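Local atomic coordinates of putative invasin (PDB entry 5N40), a protein that is the InvasinE adhesin of Yersinia pseudotuberculosis, probably mediating attachment to cells with a C-type lectin-like domain carried on immunoglobulin-like domains. Residues G162-A167 against V186-P191; G195-L200 against N213-V218; A225-W230 against P247-E252. The protein carries 1 engineered substitution. One frame throughout, in Å; residues are numbered along the deposited sequence.

Contact 1 of 3, residues G162-A167 against V186-P191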
loop_
_atom_site.group_PDB
_atom_site.type_symbol
_atom_site.label_atom_id
_atom_site.label_comp_id
_atom_site.label_asym_id
_atom_site.label_seq_id
_atom_site.Cartn_x
_atom_site.Cartn_y
_atom_site.Cartn_z
ATOM N N GLY A 162 3.409 -11.285 -4.937
ATOM C CA GLY A 162 2.803 -10.375 -5.888
ATOM C C GLY A 162 2.986 -8.919 -5.498
ATOM O O GLY A 162 3.381 -8.578 -4.383
ATOM N N VAL A 163 2.680 -8.040 -6.451
ATOM C CA VAL A 163 2.794 -6.598 -6.230
ATOM C C VAL A 163 1.575 -6.119 -5.449
ATOM O O VAL A 163 0.431 -6.363 -5.849
ATOM C CB VAL A 163 2.926 -5.853 -7.569
ATOM C CG1 VAL A 163 3.064 -4.341 -7.357
ATOM C CG2 VAL A 163 4.104 -6.383 -8.360
ATOM N N VAL A 164 1.818 -5.438 -4.323
ATOM C CA VAL A 164 0.728 -4.882 -3.529
ATOM C C VAL A 164 -0.011 -3.826 -4.339
ATOM O O VAL A 164 0.589 -3.056 -5.102
ATOM C CB VAL A 164 1.269 -4.306 -2.207
ATOM C CG1 VAL A 164 0.223 -3.447 -1.495
ATOM C CG2 VAL A 164 1.709 -5.431 -1.287
ATOM N N GLN A 165 -1.329 -3.785 -4.169
ATOM C CA GLN A 165 -2.210 -2.945 -4.964
ATOM C C GLN A 165 -2.713 -1.782 -4.125
ATOM O O GLN A 165 -3.057 -1.950 -2.951
ATOM C CB GLN A 165 -3.408 -3.747 -5.494
ATOM C CG GLN A 165 -3.039 -4.935 -6.359
ATOM C CD GLN A 165 -2.453 -4.531 -7.697
ATOM O OE1 GLN A 165 -3.153 -3.996 -8.555
ATOM N NE2 GLN A 165 -1.166 -4.802 -7.889
ATOM N N ILE A 166 -2.755 -0.604 -4.741
ATOM C CA ILE A 166 -3.387 0.575 -4.171
ATOM C C ILE A 166 -4.424 1.049 -5.177
ATOM O O ILE A 166 -4.107 1.249 -6.355
ATOM C CB ILE A 166 -2.352 1.672 -3.846
ATOM C CG1 ILE A 166 -1.321 1.142 -2.835
ATOM C CG2 ILE A 166 -3.046 2.915 -3.306
ATOM C CD1 ILE A 166 -0.191 2.110 -2.478
ATOM N N ALA A 167 -5.669 1.185 -4.729
ATOM C CA ALA A 167 -6.769 1.553 -5.622
ATOM C C ALA A 167 -6.836 0.613 -6.827
ATOM O O ALA A 167 -7.043 1.036 -7.965
ATOM C CB ALA A 167 -6.640 3.010 -6.074
ATOM N N VAL A 186 -6.398 5.587 1.079
ATOM C CA VAL A 186 -6.387 4.687 -0.064
ATOM C C VAL A 186 -6.698 3.273 0.409
ATOM O O VAL A 186 -6.556 2.935 1.589
ATOM C CB VAL A 186 -5.038 4.717 -0.815
ATOM C CG1 VAL A 186 -4.736 6.130 -1.303
ATOM C CG2 VAL A 186 -3.906 4.205 0.068
ATOM N N SER A 187 -7.118 2.447 -0.544
ATOM C CA SER A 187 -7.469 1.055 -0.301
ATOM C C SER A 187 -6.332 0.160 -0.776
ATOM O O SER A 187 -5.956 0.199 -1.956
ATOM C CB SER A 187 -8.771 0.704 -1.016
ATOM O OG SER A 187 -9.159 -0.620 -0.719
ATOM N N VAL A 188 -5.791 -0.644 0.138
ATOM C CA VAL A 188 -4.638 -1.500 -0.128
ATOM C C VAL A 188 -5.093 -2.953 -0.155
ATOM O O VAL A 188 -5.761 -3.414 0.777
ATOM C CB VAL A 188 -3.540 -1.312 0.931
ATOM C CG1 VAL A 188 -2.289 -2.091 0.538
ATOM C CG2 VAL A 188 -3.224 0.164 1.115
ATOM N N THR A 189 -4.684 -3.683 -1.195
ATOM C CA THR A 189 -4.991 -5.102 -1.344
ATOM C C THR A 189 -3.748 -5.844 -1.823
ATOM O O THR A 189 -2.809 -5.250 -2.354
ATOM C CB THR A 189 -6.140 -5.348 -2.335
ATOM O OG1 THR A 189 -5.827 -4.734 -3.591
ATOM C CG2 THR A 189 -7.462 -4.802 -1.802
ATOM N N ASP A 190 -3.768 -7.167 -1.659
ATOM C CA ASP A 190 -2.638 -8.023 -2.030
ATOM C C ASP A 190 -3.174 -9.287 -2.697
ATOM O O ASP A 190 -2.923 -10.406 -2.242
ATOM C CB ASP A 190 -1.786 -8.347 -0.803
ATOM C CG ASP A 190 -0.395 -8.849 -1.154
ATOM O OD1 ASP A 190 -0.037 -8.882 -2.356
ATOM O OD2 ASP A 190 0.345 -9.239 -0.219
ATOM N N PRO A 191 -3.911 -9.136 -3.802
ATOM C CA PRO A 191 -4.564 -10.310 -4.417
ATOM C C PRO A 191 -3.596 -11.388 -4.882
ATOM O O PRO A 191 -3.991 -12.560 -4.965
ATOM C CB PRO A 191 -5.339 -9.702 -5.594
ATOM C CG PRO A 191 -4.666 -8.404 -5.881
ATOM C CD PRO A 191 -4.180 -7.899 -4.558
HETATM O O HOH W 1 2.780 -9.344 -1.888
HETATM O O HOH W 2 -0.784 -8.744 -5.022
#
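Val164 and Val188 each place CG1 anti to the backbone N (chi1 167° and -173°), and the two methyls meet 3.5 Å apart, CG1 to CG1, beside the start of an antiparallel ladder in one sheet of the bacterial immunoglobulin-like sandwich. Both valines fit here because these methyls lie on the buried face, where Val188 also packs on Leu200 and Phe216 of the other sheet. On the same side, Ile166 rests CG2 on Val186 CB at 3.7 Å; its beta-branched side chain suits an extended backbone. Gln165 and Thr189 form the hydrogen-bonded pair, with Gln165 N reaching Thr189 O at 2.8 Å and Thr189 N returning the bond to Gln165 O; Ala167 N to Ser187 O, 3.0 Å, continues the ladder. On the other face, Thr189 OG1 sits 3.2 Å from Gln165 CB. The glutamine then folds back at chi2 (-69°), setting CG against the CD and CG of Pro191 and bringing NE2 to Val163 O at 3.0 Å. That oxygen lies in the glutamine amide plane, although NE2 itself stands above the Val163 carbonyl plane. Asn170 OD1 also bonds NE2, so the flexible chain is fixed at its amide. Beyond the strand pairing, Asp190 links through water: one molecule donates to Val163 O and, at 2.8 Å, to Asp190 OD1, while another lies between OD1 and Gly162 O and may donate to either.

Contact 2 of 3, residues G195-L200 against N213-V218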
loop_
_atom_site.group_PDB
_atom_site.type_symbol
_atom_site.label_atom_id
_atom_site.label_comp_id
_atom_site.label_asym_id
_atom_site.label_seq_id
_atom_site.Cartn_x
_atom_site.Cartn_y
_atom_site.Cartn_z
ATOM N N GLY A 195 1.602 -14.363 1.466
ATOM C CA GLY A 195 1.624 -14.362 2.920
ATOM C C GLY A 195 2.770 -13.564 3.507
ATOM O O GLY A 195 3.560 -14.082 4.306
ATOM N N VAL A 196 2.861 -12.292 3.132
ATOM C CA VAL A 196 4.017 -11.480 3.476
ATOM C C VAL A 196 3.582 -10.182 4.147
ATOM O O VAL A 196 2.455 -9.704 3.989
ATOM C CB VAL A 196 4.897 -11.178 2.237
ATOM C CG1 VAL A 196 5.480 -12.463 1.686
ATOM C CG2 VAL A 196 4.102 -10.469 1.156
ATOM N N GLN A 197 4.523 -9.617 4.905
ATOM C CA GLN A 197 4.411 -8.287 5.481
ATOM C C GLN A 197 5.168 -7.328 4.573
ATOM O O GLN A 197 6.375 -7.492 4.368
ATOM C CB GLN A 197 4.988 -8.263 6.895
ATOM C CG GLN A 197 5.024 -6.903 7.559
ATOM C CD GLN A 197 5.983 -6.859 8.731
ATOM O OE1 GLN A 197 7.136 -6.424 8.599
ATOM N NE2 GLN A 197 5.513 -7.285 9.888
ATOM N N THR A 198 4.459 -6.348 4.026
ATOM C CA THR A 198 5.031 -5.394 3.089
ATOM C C THR A 198 5.149 -4.038 3.768
ATOM O O THR A 198 4.183 -3.544 4.355
ATOM C CB THR A 198 4.173 -5.283 1.828
ATOM O OG1 THR A 198 4.050 -6.578 1.221
ATOM C CG2 THR A 198 4.797 -4.301 0.825
ATOM N N THR A 199 6.329 -3.437 3.681
ATOM C CA THR A 199 6.532 -2.084 4.179
ATOM C C THR A 199 6.280 -1.122 3.028
ATOM O O THR A 199 7.003 -1.139 2.025
ATOM C CB THR A 199 7.940 -1.906 4.737
ATOM O OG1 THR A 199 8.161 -2.845 5.795
ATOM C CG2 THR A 199 8.123 -0.487 5.264
ATOM N N LEU A 200 5.246 -0.305 3.162
ATOM C CA LEU A 200 4.932 0.741 2.199
ATOM C C LEU A 200 5.445 2.078 2.712
ATOM O O LEU A 200 5.188 2.443 3.863
ATOM C CB LEU A 200 3.428 0.834 1.959
ATOM C CG LEU A 200 2.816 -0.325 1.166
ATOM C CD1 LEU A 200 1.309 -0.199 1.118
ATOM C CD2 LEU A 200 3.387 -0.363 -0.252
ATOM N N ASN A 213 3.582 -0.824 7.848
ATOM C CA ASN A 213 3.567 -2.218 7.434
ATOM C C ASN A 213 2.140 -2.683 7.193
ATOM O O ASN A 213 1.227 -2.350 7.955
ATOM C CB ASN A 213 4.225 -3.112 8.486
ATOM C CG ASN A 213 5.719 -2.917 8.563
ATOM O OD1 ASN A 213 6.368 -2.600 7.568
ATOM N ND2 ASN A 213 6.278 -3.106 9.749
ATOM N N VAL A 214 1.953 -3.444 6.120
ATOM C CA VAL A 214 0.693 -4.116 5.846
ATOM C C VAL A 214 0.979 -5.594 5.620
ATOM O O VAL A 214 1.947 -5.962 4.945
ATOM C CB VAL A 214 -0.041 -3.496 4.638
ATOM C CG1 VAL A 214 -0.468 -2.059 4.967
ATOM C CG2 VAL A 214 0.835 -3.540 3.388
ATOM N N THR A 215 0.142 -6.444 6.206
ATOM C CA THR A 215 0.301 -7.885 6.117
ATOM C C THR A 215 -1.003 -8.471 5.602
ATOM O O THR A 215 -2.074 -8.130 6.105
ATOM C CB THR A 215 0.665 -8.477 7.482
ATOM O OG1 THR A 215 1.904 -7.911 7.923
ATOM C CG2 THR A 215 0.792 -9.999 7.417
ATOM N N PHE A 216 -0.908 -9.332 4.593
ATOM C CA PHE A 216 -2.071 -10.014 4.036
ATOM C C PHE A 216 -1.843 -11.511 4.157
ATOM O O PHE A 216 -0.927 -12.061 3.534
ATOM C CB PHE A 216 -2.323 -9.599 2.584
ATOM C CG PHE A 216 -2.761 -8.164 2.430
ATOM C CD1 PHE A 216 -1.829 -7.128 2.338
ATOM C CD2 PHE A 216 -4.103 -7.840 2.392
ATOM C CE1 PHE A 216 -2.247 -5.810 2.186
ATOM C CE2 PHE A 216 -4.519 -6.535 2.259
ATOM C CZ PHE A 216 -3.587 -5.512 2.148
ATOM N N ASN A 217 -2.678 -12.159 4.962
ATOM C CA ASN A 217 -2.525 -13.578 5.243
ATOM C C ASN A 217 -2.881 -14.427 4.035
ATOM O O ASN A 217 -3.858 -14.159 3.335
ATOM C CB ASN A 217 -3.427 -13.982 6.402
ATOM C CG ASN A 217 -3.102 -13.257 7.674
ATOM O OD1 ASN A 217 -1.935 -13.067 8.014
ATOM N ND2 ASN A 217 -4.143 -12.864 8.411
ATOM N N VAL A 218 -2.092 -15.475 3.820
ATOM C CA VAL A 218 -2.361 -16.481 2.796
ATOM C C VAL A 218 -3.090 -17.656 3.443
ATOM O O VAL A 218 -2.798 -18.034 4.584
ATOM C CB VAL A 218 -1.049 -16.925 2.121
ATOM C CG1 VAL A 218 -0.205 -17.780 3.069
ATOM C CG2 VAL A 218 -1.345 -17.649 0.818
HETATM O O HOH W 3 0.600 -11.630 1.280
HETATM O O HOH W 4 2.807 -8.378 10.393
#
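Thr198 and Val214 face each other as a hydrogen-bonded pair, Thr198 N to Val214 O at 2.7 Å and Val214 N to Thr198 O at 2.8 Å, where strands 197-200 and 213-217 run antiparallel with their directions 151° apart. A weak bond from Phe216 N to Val196 O continues the ladder. On one face, the amide of Gln197 stacks over that of Asn213, the planes 11° apart, with OE1 3.6 Å from ND2. Asn213 turns OD1 the other way, to Thr199, whose OG1 lies beside its backbone N (chi1 -59°) and donates a bond; the 2.5 Å between OG1 and OD1 is very short and of doubtful length. Thr215 OG1 packs against Gln197 CB at 3.3 Å, while a water joins that hydroxyl to Gln197 NE2, so polar side chains suit this partly open face. The other face, with Thr198, Val214 and Leu200, turns to the core; there Val214 CG2 meets Leu200 CD1 at 4.1 Å, both packing on strand 123-131. Gly195, without a side chain and at positive phi, lets Val218 CG1 lie 3.9 Å from its CA. The strands form a beta hairpin in the interior of one sheet of the immunoglobulin-like sandwich.

Contact 3 of 3, residues A225-W230 against P247-E252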
loop_
_atom_site.group_PDB
_atom_site.type_symbol
_atom_site.label_atom_id
_atom_site.label_comp_id
_atom_site.label_asym_id
_atom_site.label_seq_id
_atom_site.Cartn_x
_atom_site.Cartn_y
_atom_site.Cartn_z
ATOM N N ALA A 225 2.878 -18.429 15.281
ATOM C CA ALA A 225 4.152 -17.721 15.305
ATOM C C ALA A 225 5.293 -18.577 14.763
ATOM O O ALA A 225 6.347 -18.031 14.416
ATOM C CB ALA A 225 4.468 -17.257 16.730
ATOM N N GLN A 226 5.101 -19.901 14.672
ATOM C CA GLN A 226 6.110 -20.810 14.139
ATOM C C GLN A 226 5.994 -21.021 12.636
ATOM O O GLN A 226 6.861 -21.679 12.054
ATOM C CB GLN A 226 6.017 -22.178 14.826
ATOM C CG GLN A 226 6.202 -22.144 16.329
ATOM C CD GLN A 226 6.058 -23.518 16.946
ATOM O OE1 GLN A 226 4.945 -23.992 17.181
ATOM N NE2 GLN A 226 7.185 -24.169 17.210
ATOM N N ALA A 227 4.949 -20.499 12.001
ATOM C CA ALA A 227 4.790 -20.639 10.561
ATOM C C ALA A 227 5.806 -19.780 9.821
ATOM O O ALA A 227 6.275 -18.756 10.328
ATOM C CB ALA A 227 3.374 -20.236 10.139
ATOM N N SER A 228 6.142 -20.210 8.604
ATOM C CA SER A 228 7.064 -19.444 7.768
ATOM C C SER A 228 6.399 -18.184 7.225
ATOM O O SER A 228 6.982 -17.094 7.272
ATOM C CB SER A 228 7.572 -20.315 6.620
ATOM O OG SER A 228 8.400 -21.365 7.097
ATOM N N MET A 229 5.188 -18.319 6.702
ATOM C CA MET A 229 4.444 -17.217 6.115
ATOM C C MET A 229 3.364 -16.730 7.072
ATOM O O MET A 229 3.025 -17.382 8.066
ATOM C CB MET A 229 3.804 -17.650 4.788
ATOM C CG MET A 229 4.680 -18.531 3.905
ATOM S SD MET A 229 6.264 -17.786 3.461
ATOM C CE MET A 229 5.719 -16.417 2.458
ATOM N N TRP A 230 2.798 -15.571 6.734
ATOM C CA TRP A 230 1.643 -15.038 7.450
ATOM C C TRP A 230 0.374 -15.652 6.865
ATOM O O TRP A 230 0.096 -15.470 5.675
ATOM C CB TRP A 230 1.597 -13.519 7.332
ATOM C CG TRP A 230 2.779 -12.816 7.908
ATOM C CD1 TRP A 230 3.916 -12.431 7.251
ATOM C CD2 TRP A 230 2.932 -12.389 9.261
ATOM N NE1 TRP A 230 4.768 -11.795 8.120
ATOM C CE2 TRP A 230 4.187 -11.757 9.361
ATOM C CE3 TRP A 230 2.131 -12.488 10.403
ATOM C CZ2 TRP A 230 4.659 -11.228 10.559
ATOM C CZ3 TRP A 230 2.597 -11.958 11.588
ATOM C CH2 TRP A 230 3.850 -11.338 11.659
ATOM N N PRO A 247 -3.762 -30.078 9.830
ATOM C CA PRO A 247 -2.517 -30.807 10.098
ATOM C C PRO A 247 -1.533 -29.953 10.884
ATOM O O PRO A 247 -1.602 -28.721 10.898
ATOM C CB PRO A 247 -1.979 -31.140 8.702
ATOM C CG PRO A 247 -2.649 -30.183 7.784
ATOM C CD PRO A 247 -3.984 -29.880 8.390
ATOM N N TYR A 248 -0.600 -30.639 11.540
ATOM C CA TYR A 248 0.406 -29.998 12.376
ATOM C C TYR A 248 1.621 -29.597 11.554
ATOM O O TYR A 248 2.062 -30.338 10.669
ATOM C CB TYR A 248 0.863 -30.943 13.492
ATOM C CG TYR A 248 -0.109 -31.121 14.632
ATOM C CD1 TYR A 248 -0.153 -30.213 15.679
ATOM C CD2 TYR A 248 -0.966 -32.215 14.680
ATOM C CE1 TYR A 248 -1.030 -30.379 16.735
ATOM C CE2 TYR A 248 -1.845 -32.386 15.728
ATOM C CZ TYR A 248 -1.871 -31.465 16.755
ATOM O OH TYR A 248 -2.736 -31.624 17.809
ATOM N N LEU A 249 2.175 -28.428 11.868
ATOM C CA LEU A 249 3.511 -28.097 11.400
ATOM C C LEU A 249 4.530 -29.032 12.037
ATOM O O LEU A 249 4.353 -29.502 13.162
ATOM C CB LEU A 249 3.872 -26.651 11.748
ATOM C CG LEU A 249 3.113 -25.527 11.041
ATOM C CD1 LEU A 249 3.459 -24.178 11.680
ATOM C CD2 LEU A 249 3.422 -25.502 9.557
ATOM N N ALA A 250 5.609 -29.297 11.302
ATOM C CA ALA A 250 6.720 -30.050 11.873
ATOM C C ALA A 250 7.205 -29.403 13.165
ATOM O O ALA A 250 7.500 -30.093 14.149
ATOM C CB ALA A 250 7.853 -30.150 10.854
ATOM N N ALA A 251 7.268 -28.071 13.186
ATOM C CA ALA A 251 7.696 -27.346 14.376
ATOM C C ALA A 251 6.731 -27.519 15.542
ATOM O O ALA A 251 7.116 -27.273 16.689
ATOM C CB ALA A 251 7.859 -25.859 14.046
ATOM N N GLU A 252 5.486 -27.921 15.279
ATOM C CA GLU A 252 4.516 -28.201 16.332
ATOM C C GLU A 252 4.594 -29.632 16.857
ATOM O O GLU A 252 4.092 -29.903 17.956
ATOM C CB GLU A 252 3.096 -27.922 15.820
ATOM C CG GLU A 252 2.785 -26.437 15.687
ATOM C CD GLU A 252 1.472 -26.139 14.979
ATOM O OE1 GLU A 252 1.147 -26.829 13.994
ATOM O OE2 GLU A 252 0.767 -25.196 15.405
HETATM O O HOH W 5 2.156 -23.166 16.678
#
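Gln226 reaches across to Ala251 and Glu252, joining two loops of the adhesion domain, which has a C-type lectin-like fold. Its CB stands 4.2 Å from Ala251 CB, a loose contact between small groups. Beyond CG the chain stays extended (chi2 178°), long enough to carry the amide over to the turn. CD comes within 3.9 Å of Ala251 O, and NE2 ends beside the same oxygen at 3.1 Å, in a weak hydrogen bond bent to 133° at the proton; Ala251 CB lies next to NE2 as well. The other tip atom, OE1, rests 3.6 Å from Glu252 CG and accepts from a water that also donates to Glu252 OE2. A glutamine suits this exposed position, since its amide can donate and accept at once. Deeper in, buried Leu249 points CD1 at the backbone of Ala227, 3.9 Å from its CA; the small alanine lets the leucine close in, and Leu249 also packs on Trp267. The loop 249-252 makes a type I turn, with Glu252 N bonded to Leu249 O. Glu252 is doubly committed: OE2 forms a salt bridge with Arg246, while OE1, on its anti side, accepts the N-H of Leu249 at 2.9 Å.

Contacts 1 and 2 belong to the two facing sheets of one immunoglobulin-like domain, with centres 10 Å apart. Their side chains interlock in the core: Phe216 brings CZ within 3.3 Å of Val188 O and CD1 within 3.4 Å of Asp190 CB, while Val164 CG2 packs on Thr198 OG1. Contact 3 lies in the adhesion domain, its centre 17 Å from that of contact 2 and 26 Å from that of contact 1. Segment 225-230 spans this step, since Trp230 makes two probable backbone hydrogen bonds, N to Gly195 O and O to Val218 N, both 2.9 Å. Contact 1 stays about 9 Å from contact 3 at the nearest atoms; of the two, contact 2 touches it.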